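PDB 3Q2K: oxidoreductase from Bordetella pertussis, which binds NADH and UDP-GlcNAcA and probably oxidises the sugar nucleotide on the way to 2,3-diacetamido-2,3-dideoxy-D-mannuronic acid. Local coordinates for residues C[155-160]-C[308-313]; C[28-33]-C[55-60]; C[218-223]-C[247-252]. All blocks are in the same frame, centred on the assembly; numbering follows the deposited sequence.

Contact 1: C[155-160]-C[308-313]; sequences NATLQL and EANYET
A helix-to-helix contact joins the first turn of helix 156-166 to the middle of helix 306-315, with the hydroxyl of Thr313 meeting the amide of Thr157 at its centre. The axes of the short segments approach to 8.6 Å and run closer to antiparallel than to perpendicular, at 138°. Thr313 turns its hydroxyl back beside its own backbone N (chi1 -46°), where OG1 donates to Ala309 O one turn earlier at 2.9 Å. That carbonyl also receives Thr313 N, and OG1 stands above the carbonyl plane. OG1 also accepts from Thr157 N at 3.0 Å, with an N-H...O angle of 157°. Asn155 occupies the N-cap position but makes no capping bond with its side chain, and the hydroxyl of Thr313, from another helix, serves an amide of the opening turn. A water bound to Ala156 N reaches Glu312 OE1 at 3.3 Å, placing a carboxylate near this helix start, where it would probably be electrostatically favourable. Both helices rest on strand 290-296, at one edge of the mixed sheet of the C-terminal alpha/beta domain, and Ile291 touches Thr157, Leu160 and Asn310. Small residues permit the close apolar approach: Ala156 CB lies 3.8 Å from Ala309 CB, which Leu160 CD1 meets at 3.6 Å. Thr157 CG2 also crosses the amide end of Asn310, 3.4 Å from its ND2, while Thr157 OG1 bonds to Val288 O. The side chain of Asn155 lies about 8 Å from the bound UDP-sugar.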
loop_
_atom_site.group_PDB
_atom_site.type_symbol
_atom_site.label_atom_id
_atom_site.label_comp_id
_atom_site.label_asym_id
_atom_site.label_seq_id
_atom_site.Cartn_x
_atom_site.Cartn_y
_atom_site.Cartn_z
ATOM N N ASN C 155 -29.686 1.988 -30.659
ATOM C CA ASN C 155 -29.886 3.391 -30.996
ATOM C C ASN C 155 -29.201 3.749 -32.312
ATOM O O ASN C 155 -28.002 3.544 -32.479
ATOM C CB ASN C 155 -29.255 4.276 -29.927
ATOM C CG ASN C 155 -30.159 4.431 -28.729
ATOM O OD1 ASN C 155 -31.150 3.715 -28.621
ATOM N ND2 ASN C 155 -29.810 5.338 -27.819
ATOM N N ALA C 156 -29.935 4.341 -33.244
ATOM C CA ALA C 156 -29.292 4.779 -34.479
ATOM C C ALA C 156 -28.090 5.694 -34.306
ATOM O O ALA C 156 -27.133 5.547 -35.070
ATOM C CB ALA C 156 -30.284 5.432 -35.423
ATOM N N THR C 157 -28.158 6.650 -33.381
ATOM C CA THR C 157 -26.997 7.510 -33.145
ATOM C C THR C 157 -25.741 6.722 -32.759
ATOM O O THR C 157 -24.666 6.983 -33.293
ATOM C CB THR C 157 -27.307 8.449 -31.979
ATOM O OG1 THR C 157 -27.828 7.615 -30.936
ATOM C CG2 THR C 157 -28.351 9.492 -32.401
ATOM N N LEU C 158 -25.864 5.760 -31.848
ATOM C CA LEU C 158 -24.690 5.080 -31.308
ATOM C C LEU C 158 -24.213 4.052 -32.331
ATOM O O LEU C 158 -23.012 3.814 -32.471
ATOM C CB LEU C 158 -25.007 4.427 -29.958
ATOM C CG LEU C 158 -25.289 5.328 -28.747
ATOM C CD1 LEU C 158 -25.748 4.583 -27.491
ATOM C CD2 LEU C 158 -24.101 6.234 -28.432
ATOM N N GLN C 159 -25.133 3.470 -33.098
ATOM C CA GLN C 159 -24.714 2.673 -34.249
ATOM C C GLN C 159 -23.789 3.411 -35.211
ATOM O O GLN C 159 -22.764 2.884 -35.646
ATOM C CB GLN C 159 -25.920 2.116 -35.015
ATOM C CG GLN C 159 -26.442 0.793 -34.471
ATOM C CD GLN C 159 -25.347 -0.250 -34.314
ATOM O OE1 GLN C 159 -24.616 -0.536 -35.262
ATOM N NE2 GLN C 159 -25.207 -0.809 -33.116
ATOM N N LEU C 160 -24.119 4.651 -35.551
ATOM C CA LEU C 160 -23.218 5.415 -36.417
ATOM C C LEU C 160 -21.858 5.647 -35.763
ATOM O O LEU C 160 -20.812 5.661 -36.409
ATOM C CB LEU C 160 -23.810 6.796 -36.708
ATOM C CG LEU C 160 -24.968 6.966 -37.691
ATOM C CD1 LEU C 160 -25.427 8.419 -37.653
ATOM C CD2 LEU C 160 -24.444 6.619 -39.067
ATOM N N GLU C 308 -31.248 12.313 -39.596
ATOM C CA GLU C 308 -32.159 11.182 -39.640
ATOM C C GLU C 308 -31.881 10.242 -38.465
ATOM O O GLU C 308 -32.803 9.660 -37.903
ATOM C CB GLU C 308 -32.059 10.531 -41.026
ATOM C CG GLU C 308 -32.194 9.013 -41.082
ATOM C CD GLU C 308 -32.183 8.481 -42.504
ATOM O OE1 GLU C 308 -31.175 7.889 -42.953
ATOM O OE2 GLU C 308 -33.212 8.692 -43.179
ATOM N N ALA C 309 -30.637 10.052 -38.038
ATOM C CA ALA C 309 -30.435 9.114 -36.934
ATOM C C ALA C 309 -30.931 9.703 -35.603
ATOM O O ALA C 309 -31.530 9.027 -34.759
ATOM C CB ALA C 309 -28.964 8.736 -36.855
ATOM N N ASN C 310 -30.691 10.999 -35.422
ATOM C CA ASN C 310 -31.186 11.731 -34.256
ATOM C C ASN C 310 -32.701 11.584 -34.192
ATOM O O ASN C 310 -33.271 11.262 -33.144
ATOM C CB ASN C 310 -30.838 13.223 -34.349
ATOM C CG ASN C 310 -29.348 13.485 -34.320
ATOM O OD1 ASN C 310 -28.856 14.596 -34.549
ATOM N ND2 ASN C 310 -28.598 12.405 -34.152
ATOM N N TYR C 311 -33.363 11.831 -35.319
ATOM C CA TYR C 311 -34.821 11.876 -35.227
ATOM C C TYR C 311 -35.312 10.484 -34.847
ATOM O O TYR C 311 -36.189 10.319 -34.000
ATOM C CB TYR C 311 -35.537 12.388 -36.480
ATOM C CG TYR C 311 -37.028 12.174 -36.341
ATOM C CD1 TYR C 311 -37.621 11.003 -36.797
ATOM C CD2 TYR C 311 -37.829 13.106 -35.689
ATOM C CE1 TYR C 311 -38.979 10.788 -36.646
ATOM C CE2 TYR C 311 -39.191 12.901 -35.537
ATOM C CZ TYR C 311 -39.756 11.738 -36.015
ATOM O OH TYR C 311 -41.106 11.515 -35.867
ATOM N N GLU C 312 -34.720 9.481 -35.486
ATOM C CA GLU C 312 -35.057 8.104 -35.150
ATOM C C GLU C 312 -34.786 7.701 -33.702
ATOM O O GLU C 312 -35.671 7.158 -33.043
ATOM C CB GLU C 312 -34.365 7.155 -36.128
ATOM C CG GLU C 312 -34.555 5.711 -35.723
ATOM C CD GLU C 312 -33.832 4.763 -36.658
ATOM O OE1 GLU C 312 -33.755 3.574 -36.282
ATOM O OE2 GLU C 312 -33.344 5.196 -37.726
ATOM N N THR C 313 -33.595 7.958 -33.170
ATOM C CA THR C 313 -33.307 7.483 -31.816
ATOM C C THR C 313 -34.230 8.180 -30.825
ATOM O O THR C 313 -34.759 7.572 -29.887
ATOM C CB THR C 313 -31.837 7.718 -31.413
ATOM O OG1 THR C 313 -30.992 7.298 -32.489
ATOM C CG2 THR C 313 -31.485 6.961 -30.140
HETATM O O HOH W 1 -32.906 4.235 -33.197
#

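Contact 2: C[28-33]-C[55-60]; sequences DRKIRF and RAELVE
Lys30 lays its side chain along residues 55-57 before it reaches the carboxylate of Glu57. Its CB sits 3.6 Å from Arg55 O, and CG passes the carbonyl carbon of the same residue, Arg55 C, at 3.9 Å. A bend at chi3 (-84°) then swings the end across Glu57, bringing CE to 3.6 Å from Glu57 OE2 and NZ to 3.2 Å from that same OE2, a salt bridge whose hydrogen bond is weak. The other carboxylate oxygen, OE1, faces the aliphatic part of Arg32, which lies alongside Glu57, and Arg32 CG packs 3.5 Å from Val59 CG2. Beneath these side chains runs a parallel ladder: Ile31 N donates to Arg55 O, Glu57 N to Ile31 O, Phe33 N to Glu57 O and Val59 N to Phe33 O. On the opposite face of the sheet Ala56 CB meets the edge of the Phe33 ring in its plane, 3.5 Å from CE2, while Ile31 CG2 lies over one ring face. Tyr325 adds an edge-to-face partner to Phe33, and Ile49 of helix 42-50 also packs against it. Strand 31-36, helix 42-50 and strand 56-62 thus form the first beta-alpha-beta crossover of the NAD-binding Rossmann fold, in which the turn after the first strand carries the NADH-binding residues Cys38, Arg40 and Ile41.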
loop_
_atom_site.group_PDB
_atom_site.type_symbol
_atom_site.label_atom_id
_atom_site.label_comp_id
_atom_site.label_asym_id
_atom_site.label_seq_id
_atom_site.Cartn_x
_atom_site.Cartn_y
_atom_site.Cartn_z
ATOM N N ASP C 28 -40.199 -23.390 -36.937
ATOM C CA ASP C 28 -41.531 -23.706 -37.461
ATOM C C ASP C 28 -42.799 -23.412 -36.662
ATOM O O ASP C 28 -43.760 -24.170 -36.798
ATOM C CB ASP C 28 -41.587 -25.161 -37.937
ATOM C CG ASP C 28 -40.507 -25.493 -38.949
ATOM O OD1 ASP C 28 -40.298 -24.727 -39.918
ATOM O OD2 ASP C 28 -39.864 -26.546 -38.748
ATOM N N ARG C 29 -42.820 -22.312 -35.912
ATOM C CA ARG C 29 -43.919 -21.944 -35.021
ATOM C C ARG C 29 -43.439 -20.732 -34.234
ATOM O O ARG C 29 -42.259 -20.659 -33.897
ATOM C CB ARG C 29 -44.147 -23.060 -33.999
ATOM C CG ARG C 29 -43.053 -23.233 -32.949
ATOM C CD ARG C 29 -43.248 -24.579 -32.272
ATOM N NE ARG C 29 -42.314 -24.928 -31.205
ATOM C CZ ARG C 29 -41.931 -24.095 -30.239
ATOM N NH1 ARG C 29 -42.283 -22.818 -30.221
ATOM N NH2 ARG C 29 -41.139 -24.500 -29.257
ATOM N N LYS C 30 -44.328 -19.808 -33.889
ATOM C CA LYS C 30 -43.920 -18.656 -33.090
ATOM C C LYS C 30 -43.155 -19.010 -31.814
ATOM O O LYS C 30 -43.475 -19.987 -31.133
ATOM C CB LYS C 30 -45.133 -17.784 -32.761
ATOM C CG LYS C 30 -45.813 -17.234 -34.005
ATOM C CD LYS C 30 -47.023 -16.387 -33.655
ATOM C CE LYS C 30 -48.252 -17.250 -33.435
ATOM N NZ LYS C 30 -49.362 -16.373 -32.974
ATOM N N ILE C 31 -42.146 -18.207 -31.490
ATOM C CA ILE C 31 -41.407 -18.349 -30.241
ATOM C C ILE C 31 -42.366 -18.159 -29.067
ATOM O O ILE C 31 -43.078 -17.156 -29.016
ATOM C CB ILE C 31 -40.321 -17.255 -30.128
ATOM C CG1 ILE C 31 -39.247 -17.448 -31.201
ATOM C CG2 ILE C 31 -39.609 -17.319 -28.774
ATOM C CD1 ILE C 31 -38.376 -18.659 -30.924
ATOM N N ARG C 32 -42.318 -19.070 -28.097
ATOM C CA ARG C 32 -43.028 -18.893 -26.833
ATOM C C ARG C 32 -42.204 -18.277 -25.697
ATOM O O ARG C 32 -41.321 -18.921 -25.123
ATOM C CB ARG C 32 -43.561 -20.236 -26.332
ATOM C CG ARG C 32 -44.962 -20.619 -26.794
ATOM C CD ARG C 32 -45.008 -21.552 -27.997
ATOM N NE ARG C 32 -44.581 -22.917 -27.702
ATOM C CZ ARG C 32 -45.023 -24.004 -28.330
ATOM N NH1 ARG C 32 -45.937 -23.920 -29.286
ATOM N NH2 ARG C 32 -44.567 -25.203 -27.997
ATOM N N PHE C 33 -42.531 -17.041 -25.335
ATOM C CA PHE C 33 -41.880 -16.290 -24.264
ATOM C C PHE C 33 -42.648 -16.324 -22.949
ATOM O O PHE C 33 -43.875 -16.258 -22.937
ATOM C CB PHE C 33 -41.824 -14.796 -24.581
ATOM C CG PHE C 33 -40.720 -14.403 -25.514
ATOM C CD1 PHE C 33 -39.418 -14.303 -25.064
ATOM C CD2 PHE C 33 -41.002 -14.092 -26.828
ATOM C CE1 PHE C 33 -38.419 -13.904 -25.923
ATOM C CE2 PHE C 33 -40.006 -13.700 -27.693
ATOM C CZ PHE C 33 -38.714 -13.611 -27.238
ATOM N N ARG C 55 -43.874 -13.533 -35.033
ATOM C CA ARG C 55 -42.767 -14.443 -34.765
ATOM C C ARG C 55 -42.719 -14.935 -33.321
ATOM O O ARG C 55 -42.075 -15.928 -32.975
ATOM C CB ARG C 55 -41.461 -13.825 -35.263
ATOM C CG ARG C 55 -41.521 -13.621 -36.772
ATOM C CD ARG C 55 -40.206 -13.128 -37.342
ATOM N NE ARG C 55 -39.868 -11.898 -36.638
ATOM C CZ ARG C 55 -38.623 -11.475 -36.456
ATOM N NH1 ARG C 55 -38.409 -10.358 -35.774
ATOM N NH2 ARG C 55 -37.615 -12.186 -36.943
ATOM N N ALA C 56 -43.468 -14.255 -32.464
ATOM C CA ALA C 56 -43.359 -14.563 -31.049
ATOM C C ALA C 56 -44.718 -14.322 -30.413
ATOM O O ALA C 56 -45.527 -13.517 -30.880
ATOM C CB ALA C 56 -42.308 -13.671 -30.394
ATOM N N GLU C 57 -44.919 -15.030 -29.309
ATOM C CA GLU C 57 -46.048 -14.703 -28.456
ATOM C C GLU C 57 -45.718 -14.949 -26.992
ATOM O O GLU C 57 -44.912 -15.827 -26.674
ATOM C CB GLU C 57 -47.225 -15.617 -28.801
ATOM C CG GLU C 57 -46.860 -17.082 -29.025
ATOM C CD GLU C 57 -48.061 -17.956 -29.354
ATOM O OE1 GLU C 57 -48.036 -19.163 -29.019
ATOM O OE2 GLU C 57 -49.029 -17.414 -29.934
ATOM N N LEU C 58 -46.430 -14.193 -26.161
ATOM C CA LEU C 58 -46.347 -14.232 -24.707
ATOM C C LEU C 58 -47.417 -15.181 -24.178
ATOM O O LEU C 58 -48.608 -14.965 -24.379
ATOM C CB LEU C 58 -46.489 -12.809 -24.146
ATOM C CG LEU C 58 -46.445 -12.472 -22.654
ATOM C CD1 LEU C 58 -45.075 -12.766 -22.066
ATOM C CD2 LEU C 58 -46.843 -11.019 -22.434
ATOM N N VAL C 59 -47.014 -16.212 -23.446
ATOM C CA VAL C 59 -47.945 -17.292 -23.158
ATOM C C VAL C 59 -48.133 -17.379 -21.654
ATOM O O VAL C 59 -49.123 -17.929 -21.161
ATOM C CB VAL C 59 -47.374 -18.634 -23.661
ATOM C CG1 VAL C 59 -48.169 -19.803 -23.093
ATOM C CG2 VAL C 59 -47.376 -18.668 -25.187
ATOM N N GLU C 60 -47.153 -16.818 -20.952
ATOM C CA GLU C 60 -47.086 -17.022 -19.507
ATOM C C GLU C 60 -46.563 -15.770 -18.825
ATOM O O GLU C 60 -45.838 -14.992 -19.450
ATOM C CB GLU C 60 -46.145 -18.171 -19.145
ATOM C CG GLU C 60 -46.709 -19.566 -19.372
ATOM C CD GLU C 60 -45.654 -20.599 -19.729
ATOM O OE1 GLU C 60 -44.586 -20.652 -19.081
ATOM O OE2 GLU C 60 -45.904 -21.385 -20.667
#

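Contact 3: C[218-223]-C[247-252]; sequences WLVGPV and LRWRHG
Trp249 is held between two valines: Val220 CG1 lies over one face, 3.5 Å from the centroid of the five-membered ring, and Val223 CG2 over the opposite face, 4.0 Å from the same centroid. Both are CH-pi contacts. Gly221 O approaches the indole edge, 3.1 Å from Trp249 CD1, and the indole NE1 bonds to Leu216 O, which fixes the rotation of the ring. Next to this tight part, His251 NE2 donates to Val220 O at 2.9 Å; the carbonyl oxygen lies in the imidazole plane, although the nitrogen stands above the carbonyl plane. The positive phi of Gly221 (127°) turns the chain away from the helix here. The outer side is looser and wetter. Pro222 O accepts Arg250 N at 3.0 Å and a water that also binds His251 N, whereas Pro222 CB only skirts the guanidinium edge, 4.1 Å from Arg250 NE. The guanidinium itself bonds to Leu367 O, and Arg248 packs on Thr230 of a neighbouring subunit. Val176 of strand 173-181 touches both Val220 and Trp249, and the chain leaving helix 210-220 enters strand 223-231, which pairs antiparallel with strand 242-249 in the mixed sheet.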
loop_
_atom_site.group_PDB
_atom_site.type_symbol
_atom_site.label_atom_id
_atom_site.label_comp_id
_atom_site.label_asym_id
_atom_site.label_seq_id
_atom_site.Cartn_x
_atom_site.Cartn_y
_atom_site.Cartn_z
ATOM N N TRP C 218 -17.985 -1.551 -25.038
ATOM C CA TRP C 218 -18.651 -1.758 -26.318
ATOM C C TRP C 218 -18.187 -0.799 -27.412
ATOM O O TRP C 218 -17.899 -1.218 -28.533
ATOM C CB TRP C 218 -20.162 -1.634 -26.123
ATOM C CG TRP C 218 -20.894 -1.932 -27.388
ATOM C CD1 TRP C 218 -20.899 -3.115 -28.066
ATOM C CD2 TRP C 218 -21.722 -1.032 -28.137
ATOM N NE1 TRP C 218 -21.668 -3.004 -29.196
ATOM C CE2 TRP C 218 -22.176 -1.736 -29.270
ATOM C CE3 TRP C 218 -22.129 0.294 -27.956
ATOM C CZ2 TRP C 218 -23.037 -1.169 -30.208
ATOM C CZ3 TRP C 218 -22.999 0.854 -28.879
ATOM C CH2 TRP C 218 -23.416 0.132 -30.005
ATOM N N LEU C 219 -18.052 0.484 -27.096
ATOM C CA LEU C 219 -17.747 1.446 -28.150
ATOM C C LEU C 219 -16.251 1.654 -28.336
ATOM O O LEU C 219 -15.742 1.660 -29.460
ATOM C CB LEU C 219 -18.387 2.807 -27.866
ATOM C CG LEU C 219 -19.845 2.977 -28.295
ATOM C CD1 LEU C 219 -20.340 4.368 -27.920
ATOM C CD2 LEU C 219 -19.969 2.792 -29.796
ATOM N N VAL C 220 -15.566 1.871 -27.216
ATOM C CA VAL C 220 -14.205 2.400 -27.229
ATOM C C VAL C 220 -13.108 1.337 -27.122
ATOM O O VAL C 220 -11.998 1.509 -27.628
ATOM C CB VAL C 220 -14.034 3.463 -26.114
ATOM C CG1 VAL C 220 -12.594 3.961 -26.075
ATOM C CG2 VAL C 220 -15.031 4.628 -26.289
ATOM N N GLY C 221 -13.422 0.218 -26.478
ATOM C CA GLY C 221 -12.507 -0.924 -26.444
ATOM C C GLY C 221 -12.264 -1.373 -25.015
ATOM O O GLY C 221 -12.897 -0.870 -24.092
ATOM N N PRO C 222 -11.357 -2.334 -24.801
ATOM C CA PRO C 222 -11.090 -2.864 -23.469
ATOM C C PRO C 222 -10.598 -1.831 -22.463
ATOM O O PRO C 222 -9.616 -1.139 -22.732
ATOM C CB PRO C 222 -9.939 -3.840 -23.721
ATOM C CG PRO C 222 -10.155 -4.305 -25.140
ATOM C CD PRO C 222 -10.633 -3.066 -25.857
ATOM N N VAL C 223 -11.242 -1.764 -21.303
ATOM C CA VAL C 223 -10.768 -0.945 -20.189
ATOM C C VAL C 223 -9.625 -1.602 -19.425
ATOM O O VAL C 223 -9.716 -2.778 -19.081
ATOM C CB VAL C 223 -11.927 -0.530 -19.252
ATOM C CG1 VAL C 223 -11.450 0.256 -18.021
ATOM C CG2 VAL C 223 -12.899 0.330 -20.037
ATOM N N LEU C 247 -11.001 6.781 -16.009
ATOM C CA LEU C 247 -10.719 5.581 -16.784
ATOM C C LEU C 247 -9.405 5.627 -17.560
ATOM O O LEU C 247 -8.977 6.674 -18.048
ATOM C CB LEU C 247 -11.843 5.394 -17.809
ATOM C CG LEU C 247 -13.181 5.701 -17.141
ATOM C CD1 LEU C 247 -14.190 6.164 -18.168
ATOM C CD2 LEU C 247 -13.637 4.438 -16.433
ATOM N N ARG C 248 -8.795 4.459 -17.732
ATOM C CA ARG C 248 -7.768 4.335 -18.769
ATOM C C ARG C 248 -7.995 3.109 -19.645
ATOM O O ARG C 248 -8.257 2.034 -19.112
ATOM C CB ARG C 248 -6.399 4.200 -18.113
ATOM C CG ARG C 248 -5.318 3.821 -19.131
ATOM C CD ARG C 248 -3.963 3.892 -18.434
ATOM N NE ARG C 248 -3.363 5.213 -18.606
ATOM C CZ ARG C 248 -2.540 5.817 -17.755
ATOM N NH1 ARG C 248 -2.069 7.024 -18.041
ATOM N NH2 ARG C 248 -2.179 5.245 -16.614
ATOM N N TRP C 249 -7.882 3.219 -20.965
ATOM C CA TRP C 249 -8.183 2.069 -21.808
ATOM C C TRP C 249 -6.860 1.399 -22.135
ATOM O O TRP C 249 -5.805 2.004 -21.944
ATOM C CB TRP C 249 -8.847 2.519 -23.118
ATOM C CG TRP C 249 -10.334 2.617 -23.029
ATOM C CD1 TRP C 249 -11.239 1.668 -23.423
ATOM C CD2 TRP C 249 -11.094 3.737 -22.553
ATOM N NE1 TRP C 249 -12.516 2.120 -23.189
ATOM C CE2 TRP C 249 -12.452 3.376 -22.641
ATOM C CE3 TRP C 249 -10.760 4.969 -21.974
ATOM C CZ2 TRP C 249 -13.470 4.225 -22.208
ATOM C CZ3 TRP C 249 -11.775 5.822 -21.571
ATOM C CH2 TRP C 249 -13.116 5.452 -21.709
ATOM N N ARG C 250 -6.906 0.179 -22.658
ATOM C CA ARG C 250 -5.677 -0.590 -22.887
ATOM C C ARG C 250 -4.937 0.036 -24.063
ATOM O O ARG C 250 -3.709 0.065 -24.075
ATOM C CB ARG C 250 -5.987 -2.064 -23.211
ATOM C CG ARG C 250 -6.216 -2.861 -21.933
ATOM C CD ARG C 250 -6.136 -4.353 -22.192
ATOM N NE ARG C 250 -6.952 -4.915 -21.121
ATOM C CZ ARG C 250 -6.484 -5.028 -19.884
ATOM N NH1 ARG C 250 -7.236 -5.539 -18.921
ATOM N NH2 ARG C 250 -5.228 -4.674 -19.633
ATOM N N HIS C 251 -5.688 0.540 -25.037
ATOM C CA HIS C 251 -5.035 1.226 -26.147
ATOM C C HIS C 251 -4.611 2.623 -25.705
ATOM O O HIS C 251 -4.023 3.370 -26.486
ATOM C CB HIS C 251 -5.930 1.253 -27.393
ATOM C CG HIS C 251 -7.261 1.911 -27.181
ATOM N ND1 HIS C 251 -7.398 3.167 -26.634
ATOM C CD2 HIS C 251 -8.520 1.486 -27.435
ATOM C CE1 HIS C 251 -8.678 3.463 -26.504
ATOM N NE2 HIS C 251 -9.379 2.480 -27.039
ATOM N N GLY C 252 -4.861 3.004 -24.454
ATOM C CA GLY C 252 -4.236 4.264 -24.031
ATOM C C GLY C 252 -5.147 5.476 -23.910
ATOM O O GLY C 252 -4.773 6.440 -23.252
HETATM O O HOH W 2 -8.504 -0.620 -25.112
#

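Contact 2 closes first along the chain, within the Rossmann fold; contact 1 opens later, and both segments of contact 3 follow before 308-313 completes contact 1. Contacts 1 and 3 share one mixed sheet: the helices of contact 1 pack on strand 290-296, outermost within this chain, and contact 3 lies at strands 223-231 and 242-249. Their centres are 23 Å apart, and they touch where Gln159 and Leu158 pack against Trp218 and Leu219 of helix 210-220. Contact 2 lies farther off, its centre 29 Å from that of contact 1 and 39 Å from that of contact 3. NADH-binding residues come both from the Rossmann fold, such as Asp63, and from the C-terminal alpha/beta domain, such as His211, so the cofactor site draws on both parts.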